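Local coordinates for protein cGAS/DncV-like nucleotidyltransferase in E. coli homolog (Rhodothermus marinus SG0.5JP17-172, PDB 6E0K) that makes the cyclic dinucleotide 3',3'-cUAMP from UTP and ATP with magnesium, as the second messenger synthase of an antiphage CBASS defence system, at residues H13-H24 against V43-N54. Residues are numbered along the deposited sequence; the frame is centred on the assembly and turned at random.
Sequences HQGATTTAKKTH and VYLQGSYKNSTN
A20 sets its methyl squarely on the face of the Y49 ring: CB stands 3.4 Å from the ring centroid, only 6° off the normal, a CH-pi contact in which all six ring carbons share. At the rim of the same ring lie the T17 methyl CG2 and the carbonyl of A16, while Y49 OH bonds to the backbone O of S59. Moving back to the loop before helix 18-24, N54 is gripped through both main chain and side chain. G15 N donates to N54 O at 3.0 Å. The Q14 chain, extended with CG opposite the backbone N (chi1 -167°), runs out to the N54 amide, where Q14 NE2 meets N54 OD1 at 2.9 Å on a lone pair. The two amide planes are turned 72° against each other, but the bond lies close to both planes and is nearly straight. N54 ND2 turns back to G15 O in a weak, bent bond and also reaches R56 O. A water receives the other bond of Q14 NE2, donates to Y49 O and joins S52 OG. Beside Q14, S52, with positive phi, ends the weakly bonded helix 47-50 in a Schellman motif. At the far end H24 lays one ring face against L45, whose CG is 4.0 Å from the centroid, and aims its edge at strand 43-45. There H24 NE2 donates to V43 O at 2.9 Å, in the ring plane but well above the carbonyl plane; R28 is a second donor to that oxygen. Helix 18-32 and the loop before it thus cover the strand-turn-helix element of the nucleotidyltransferase fold, whose Gly-Ser motif, G47 and S48, binds ATP together with Q46, which also binds UTP.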
ATOM      1  N   HIS A  13      16.978  -5.461  -5.194  1.00 12.71           N
ATOM      2  CA  HIS A  13      16.353  -6.681  -5.699  1.00 13.71           C
ATOM      3  C   HIS A  13      14.944  -6.875  -5.148  1.00 13.20           C
ATOM      4  O   HIS A  13      14.646  -6.554  -3.998  1.00 15.29           O
ATOM      5  CB  HIS A  13      17.188  -7.901  -5.344  1.00 16.93           C
ATOM      6  CG  HIS A  13      18.509  -7.939  -6.037  1.00 17.57           C
ATOM      7  ND1 HIS A  13      19.488  -8.858  -5.717  1.00 22.56           N
ATOM      8  CD2 HIS A  13      19.013  -7.185  -7.042  1.00 19.46           C
ATOM      9  CE1 HIS A  13      20.544  -8.655  -6.485  1.00 23.72           C
ATOM     10  NE2 HIS A  13      20.280  -7.652  -7.302  1.00 22.00           N
ATOM     11  N   GLN A  14      14.090  -7.457  -5.980  1.00 12.74           N
ATOM     12  CA  GLN A  14      12.742  -7.813  -5.574  1.00 14.75           C
ATOM     13  C   GLN A  14      12.715  -9.236  -5.032  1.00 14.64           C
ATOM     14  O   GLN A  14      13.379 -10.130  -5.564  1.00 16.35           O
ATOM     15  CB  GLN A  14      11.792  -7.685  -6.764  1.00 10.69           C
ATOM     16  CG  GLN A  14      10.305  -7.726  -6.387  1.00 11.27           C
ATOM     17  CD  GLN A  14       9.392  -7.719  -7.591  1.00 13.86           C
ATOM     18  OE1 GLN A  14       9.833  -7.547  -8.741  1.00 15.84           O
ATOM     19  NE2 GLN A  14       8.103  -7.899  -7.340  1.00 14.60           N
ATOM     20  N   GLY A  15      11.952  -9.441  -3.964  1.00 13.10           N
ATOM     21  CA  GLY A  15      11.658 -10.790  -3.528  1.00 13.28           C
ATOM     22  C   GLY A  15      10.831 -11.547  -4.553  1.00 14.34           C
ATOM     23  O   GLY A  15      10.164 -10.973  -5.426  1.00 15.60           O
ATOM     24  N   ALA A  16      10.875 -12.870  -4.443  1.00 15.95           N
ATOM     25  CA  ALA A  16      10.087 -13.695  -5.344  1.00 13.58           C
ATOM     26  C   ALA A  16       8.602 -13.426  -5.139  1.00 14.78           C
ATOM     27  O   ALA A  16       8.159 -13.098  -4.035  1.00 17.75           O
ATOM     28  CB  ALA A  16      10.380 -15.173  -5.107  1.00 18.16           C
ATOM     29  N   THR A  17       7.827 -13.571  -6.217  1.00 13.91           N
ATOM     30  CA  THR A  17       6.388 -13.327  -6.158  1.00 11.85           C
ATOM     31  C   THR A  17       5.541 -14.533  -6.529  1.00 11.67           C
ATOM     32  O   THR A  17       4.313 -14.418  -6.511  1.00 14.77           O
ATOM     33  CB  THR A  17       5.980 -12.167  -7.079  1.00 17.52           C
ATOM     34  OG1 THR A  17       6.236 -12.516  -8.446  1.00 24.35           O
ATOM     35  CG2 THR A  17       6.730 -10.887  -6.722  1.00 20.94           C
ATOM     36  N   THR A  18       6.148 -15.672  -6.873  1.00 13.08           N
ATOM     37  CA  THR A  18       5.371 -16.821  -7.338  1.00 12.58           C
ATOM     38  C   THR A  18       4.399 -17.305  -6.273  1.00 14.86           C
ATOM     39  O   THR A  18       3.226 -17.572  -6.556  1.00 15.24           O
ATOM     40  CB  THR A  18       6.320 -17.949  -7.751  1.00 17.11           C
ATOM     41  OG1 THR A  18       7.185 -17.481  -8.796  1.00 25.32           O
ATOM     42  CG2 THR A  18       5.542 -19.170  -8.236  1.00 24.18           C
ATOM     43  N   THR A  19       4.868 -17.425  -5.035  1.00 12.60           N
ATOM     44  CA  THR A  19       4.013 -17.948  -3.981  1.00 11.72           C
ATOM     45  C   THR A  19       2.918 -16.950  -3.613  1.00 13.89           C
ATOM     46  O   THR A  19       1.783 -17.355  -3.317  1.00 13.79           O
ATOM     47  CB  THR A  19       4.887 -18.331  -2.780  1.00 15.22           C
ATOM     48  OG1 THR A  19       5.911 -19.240  -3.217  1.00 15.60           O
ATOM     49  CG2 THR A  19       4.075 -19.009  -1.696  1.00 16.81           C
ATOM     50  N   ALA A  20       3.215 -15.644  -3.673  1.00 12.29           N
ATOM     51  CA  ALA A  20       2.185 -14.637  -3.428  1.00 10.64           C
ATOM     52  C   ALA A  20       1.107 -14.675  -4.503  1.00 13.19           C
ATOM     53  O   ALA A  20      -0.088 -14.583  -4.199  1.00 12.88           O
ATOM     54  CB  ALA A  20       2.829 -13.251  -3.354  1.00 12.36           C
ATOM     55  N   LYS A  21       1.507 -14.840  -5.766  1.00 13.05           N
ATOM     56  CA  LYS A  21       0.517 -14.948  -6.833  1.00 12.89           C
ATOM     57  C   LYS A  21      -0.374 -16.172  -6.647  1.00 11.97           C
ATOM     58  O   LYS A  21      -1.591 -16.094  -6.840  1.00 13.51           O
ATOM     59  CB  LYS A  21       1.214 -14.972  -8.195  1.00 16.74           C
ATOM     60  CG  LYS A  21       1.661 -13.565  -8.638  1.00 28.62           C
ATOM     61  CD  LYS A  21       2.470 -13.585  -9.929  1.00 35.60           C
ATOM     62  CE  LYS A  21       2.925 -12.181 -10.301  1.00 44.15           C
ATOM     63  NZ  LYS A  21       3.915 -12.182 -11.416  1.00 53.19           N
ATOM     64  N   LYS A  22       0.201 -17.296  -6.229  1.00 12.12           N
ATOM     65  CA  LYS A  22      -0.612 -18.485  -5.989  1.00 11.39           C
ATOM     66  C   LYS A  22      -1.531 -18.301  -4.796  1.00 13.37           C
ATOM     67  O   LYS A  22      -2.626 -18.881  -4.771  1.00 12.18           O
ATOM     68  CB  LYS A  22       0.271 -19.711  -5.757  1.00 13.82           C
ATOM     69  CG  LYS A  22       1.166 -20.068  -6.921  1.00 22.76           C
ATOM     70  CD  LYS A  22       0.375 -20.282  -8.163  1.00 30.22           C
ATOM     71  CE  LYS A  22      -0.453 -21.539  -8.068  1.00 33.01           C
ATOM     72  NZ  LYS A  22      -0.758 -22.041  -9.433  1.00 33.73           N
ATOM     73  N   THR A  23      -1.106 -17.516  -3.801  1.00 11.80           N
ATOM     74  CA  THR A  23      -1.990 -17.198  -2.681  1.00 10.94           C
ATOM     75  C   THR A  23      -3.212 -16.440  -3.173  1.00 14.71           C
ATOM     76  O   THR A  23      -4.353 -16.744  -2.797  1.00 11.67           O
ATOM     77  CB  THR A  23      -1.227 -16.380  -1.631  1.00 10.93           C
ATOM     78  OG1 THR A  23      -0.076 -17.116  -1.204  1.00 12.18           O
ATOM     79  CG2 THR A  23      -2.109 -16.077  -0.409  1.00 13.30           C
ATOM     80  N   HIS A  24      -2.983 -15.450  -4.034  1.00 14.04           N
ATOM     81  CA  HIS A  24      -4.074 -14.709  -4.661  1.00 14.23           C
ATOM     82  C   HIS A  24      -5.010 -15.648  -5.422  1.00 13.17           C
ATOM     83  O   HIS A  24      -6.243 -15.604  -5.252  1.00 13.69           O
ATOM     84  CB  HIS A  24      -3.449 -13.654  -5.581  1.00 13.00           C
ATOM     85  CG  HIS A  24      -4.433 -12.878  -6.390  1.00 13.46           C
ATOM     86  ND1 HIS A  24      -4.087 -12.248  -7.566  1.00 20.88           N
ATOM     87  CD2 HIS A  24      -5.736 -12.576  -6.167  1.00 14.96           C
ATOM     88  CE1 HIS A  24      -5.142 -11.614  -8.048  1.00 20.49           C
ATOM     89  NE2 HIS A  24      -6.157 -11.809  -7.224  1.00 17.17           N
ATOM     90  N   VAL A  43     -11.377 -10.087  -6.733  1.00 14.77           N
ATOM     91  CA  VAL A  43     -10.291 -10.417  -5.829  1.00 13.01           C
ATOM     92  C   VAL A  43      -9.014  -9.926  -6.483  1.00 15.27           C
ATOM     93  O   VAL A  43      -8.678 -10.364  -7.591  1.00 16.69           O
ATOM     94  CB  VAL A  43     -10.210 -11.930  -5.559  1.00 15.50           C
ATOM     95  CG1 VAL A  43      -9.154 -12.228  -4.497  1.00 18.03           C
ATOM     96  CG2 VAL A  43     -11.575 -12.471  -5.159  1.00 20.98           C
ATOM     97  N   TYR A  44      -8.310  -9.015  -5.819  1.00 13.13           N
ATOM     98  CA  TYR A  44      -7.067  -8.505  -6.370  1.00 12.39           C
ATOM     99  C   TYR A  44      -6.064  -8.258  -5.254  1.00 14.59           C
ATOM    100  O   TYR A  44      -6.404  -8.247  -4.070  1.00 14.37           O
ATOM    101  CB  TYR A  44      -7.302  -7.238  -7.213  1.00 15.49           C
ATOM    102  CG  TYR A  44      -7.916  -6.038  -6.516  1.00 12.99           C
ATOM    103  CD1 TYR A  44      -9.298  -5.885  -6.441  1.00 14.39           C
ATOM    104  CD2 TYR A  44      -7.110  -5.033  -5.976  1.00 13.49           C
ATOM    105  CE1 TYR A  44      -9.864  -4.763  -5.828  1.00 14.20           C
ATOM    106  CE2 TYR A  44      -7.667  -3.912  -5.358  1.00 13.70           C
ATOM    107  CZ  TYR A  44      -9.040  -3.792  -5.286  1.00 14.58           C
ATOM    108  OH  TYR A  44      -9.593  -2.681  -4.685  1.00 14.45           O
ATOM    109  N   LEU A  45      -4.795  -8.108  -5.640  1.00 14.70           N
ATOM    110  CA  LEU A  45      -3.755  -7.846  -4.664  1.00 14.20           C
ATOM    111  C   LEU A  45      -3.533  -6.358  -4.498  1.00 13.52           C
ATOM    112  O   LEU A  45      -3.741  -5.575  -5.424  1.00 14.98           O
ATOM    113  CB  LEU A  45      -2.424  -8.483  -5.069  1.00 19.52           C
ATOM    114  CG  LEU A  45      -2.435  -9.997  -5.062  1.00 20.28           C
ATOM    115  CD1 LEU A  45      -1.006 -10.495  -5.179  1.00 20.23           C
ATOM    116  CD2 LEU A  45      -3.101 -10.513  -3.782  1.00 18.95           C
ATOM    117  N   GLN A  46      -3.085  -5.982  -3.308  1.00 13.93           N
ATOM    118  CA  GLN A  46      -2.574  -4.645  -3.076  1.00 17.83           C
ATOM    119  C   GLN A  46      -1.245  -4.793  -2.355  1.00 15.83           C
ATOM    120  O   GLN A  46      -0.709  -5.910  -2.246  1.00 16.68           O
ATOM    121  CB  GLN A  46      -3.574  -3.794  -2.281  1.00 16.36           C
ATOM    122  CG  GLN A  46      -3.810  -4.246  -0.837  1.00 14.50           C
ATOM    123  CD  GLN A  46      -4.597  -3.199  -0.045  1.00 21.21           C
ATOM    124  OE1 GLN A  46      -4.507  -2.003  -0.324  1.00 23.02           O
ATOM    125  NE2 GLN A  46      -5.359  -3.649   0.949  1.00 18.94           N
ATOM    126  N   GLY A  47      -0.689  -3.682  -1.880  1.00 17.69           N
ATOM    127  CA  GLY A  47       0.502  -3.859  -1.074  1.00 16.86           C
ATOM    128  C   GLY A  47       1.737  -4.125  -1.912  1.00 12.45           C
ATOM    129  O   GLY A  47       1.758  -3.959  -3.133  1.00 14.26           O
ATOM    130  N   SER A  48       2.779  -4.578  -1.218  1.00 13.02           N
ATOM    131  CA  SER A  48       4.101  -4.627  -1.833  1.00 10.94           C
ATOM    132  C   SER A  48       4.146  -5.601  -3.008  1.00 14.08           C
ATOM    133  O   SER A  48       4.737  -5.292  -4.048  1.00 12.61           O
ATOM    134  CB  SER A  48       5.155  -4.988  -0.787  1.00 18.23           C
ATOM    135  OG  SER A  48       4.978  -6.310  -0.320  1.00 25.14           O
ATOM    136  N   TYR A  49       3.517  -6.775  -2.883  1.00 13.41           N
ATOM    137  CA  TYR A  49       3.592  -7.727  -3.991  1.00 12.68           C
ATOM    138  C   TYR A  49       2.927  -7.161  -5.242  1.00 11.82           C
ATOM    139  O   TYR A  49       3.459  -7.270  -6.354  1.00 14.55           O
ATOM    140  CB  TYR A  49       2.936  -9.056  -3.614  1.00 11.77           C
ATOM    141  CG  TYR A  49       3.674  -9.892  -2.612  1.00 10.76           C
ATOM    142  CD1 TYR A  49       4.941 -10.400  -2.875  1.00 10.60           C
ATOM    143  CD2 TYR A  49       3.070 -10.243  -1.413  1.00 11.82           C
ATOM    144  CE1 TYR A  49       5.590 -11.216  -1.948  1.00 11.92           C
ATOM    145  CE2 TYR A  49       3.720 -11.034  -0.492  1.00 11.64           C
ATOM    146  CZ  TYR A  49       4.969 -11.529  -0.771  1.00 12.77           C
ATOM    147  OH  TYR A  49       5.573 -12.335   0.164  1.00 14.68           O
ATOM    148  N   LYS A  50       1.748  -6.559  -5.075  1.00 12.38           N
ATOM    149  CA  LYS A  50       1.049  -5.972  -6.208  1.00 12.13           C
ATOM    150  C   LYS A  50       1.891  -4.898  -6.865  1.00 12.24           C
ATOM    151  O   LYS A  50       1.948  -4.802  -8.101  1.00 13.41           O
ATOM    152  CB  LYS A  50      -0.275  -5.371  -5.742  1.00 13.87           C
ATOM    153  CG  LYS A  50      -1.017  -4.601  -6.811  1.00 14.51           C
ATOM    154  CD  LYS A  50      -1.490  -5.508  -7.923  1.00 17.36           C
ATOM    155  CE  LYS A  50      -2.349  -4.750  -8.914  1.00 21.40           C
ATOM    156  NZ  LYS A  50      -2.899  -5.631  -9.977  1.00 23.36           N
ATOM    157  N   ASN A  51       2.554  -4.086  -6.055  1.00 11.00           N
ATOM    158  CA  ASN A  51       3.262  -2.921  -6.557  1.00 12.95           C
ATOM    159  C   ASN A  51       4.711  -3.212  -6.876  1.00 13.49           C
ATOM    160  O   ASN A  51       5.462  -2.281  -7.195  1.00 13.96           O
ATOM    161  CB  ASN A  51       3.143  -1.772  -5.558  1.00 12.96           C
ATOM    162  CG  ASN A  51       1.750  -1.163  -5.567  1.00 14.42           C
ATOM    163  OD1 ASN A  51       1.452  -0.293  -6.382  1.00 14.29           O
ATOM    164  ND2 ASN A  51       0.880  -1.659  -4.698  1.00 14.91           N
ATOM    165  N   SER A  52       5.099  -4.491  -6.838  1.00 12.26           N
ATOM    166  CA  SER A  52       6.456  -4.939  -7.139  1.00 12.16           C
ATOM    167  C   SER A  52       7.485  -4.279  -6.240  1.00 15.64           C
ATOM    168  O   SER A  52       8.632  -4.097  -6.643  1.00 13.48           O
ATOM    169  CB  SER A  52       6.827  -4.698  -8.607  1.00 16.22           C
ATOM    170  OG  SER A  52       5.922  -5.359  -9.462  1.00 16.38           O
ATOM    171  N   THR A  53       7.109  -3.936  -5.013  1.00 11.71           N
ATOM    172  CA  THR A  53       8.059  -3.357  -4.076  1.00 12.79           C
ATOM    173  C   THR A  53       8.369  -4.284  -2.914  1.00 12.64           C
ATOM    174  O   THR A  53       8.988  -3.847  -1.939  1.00 13.15           O
ATOM    175  CB  THR A  53       7.538  -2.019  -3.543  1.00 14.29           C
ATOM    176  OG1 THR A  53       6.267  -2.226  -2.921  1.00 15.31           O
ATOM    177  CG2 THR A  53       7.365  -1.030  -4.678  1.00 17.26           C
ATOM    178  N   ASN A  54       8.001  -5.563  -3.009  1.00 11.38           N
ATOM    179  CA  ASN A  54       8.328  -6.509  -1.948  1.00 12.97           C
ATOM    180  C   ASN A  54       9.829  -6.808  -1.926  1.00 12.76           C
ATOM    181  O   ASN A  54      10.440  -7.079  -2.967  1.00 12.33           O
ATOM    182  CB  ASN A  54       7.533  -7.809  -2.127  1.00 11.28           C
ATOM    183  CG  ASN A  54       7.771  -8.456  -3.479  1.00 11.39           C
ATOM    184  OD1 ASN A  54       7.441  -7.879  -4.523  1.00 13.41           O
ATOM    185  ND2 ASN A  54       8.331  -9.660  -3.469  1.00 12.62           N
TER
HETATM  186  O   HOH W   1       5.353  -7.865  -8.646  1.00 31.39           O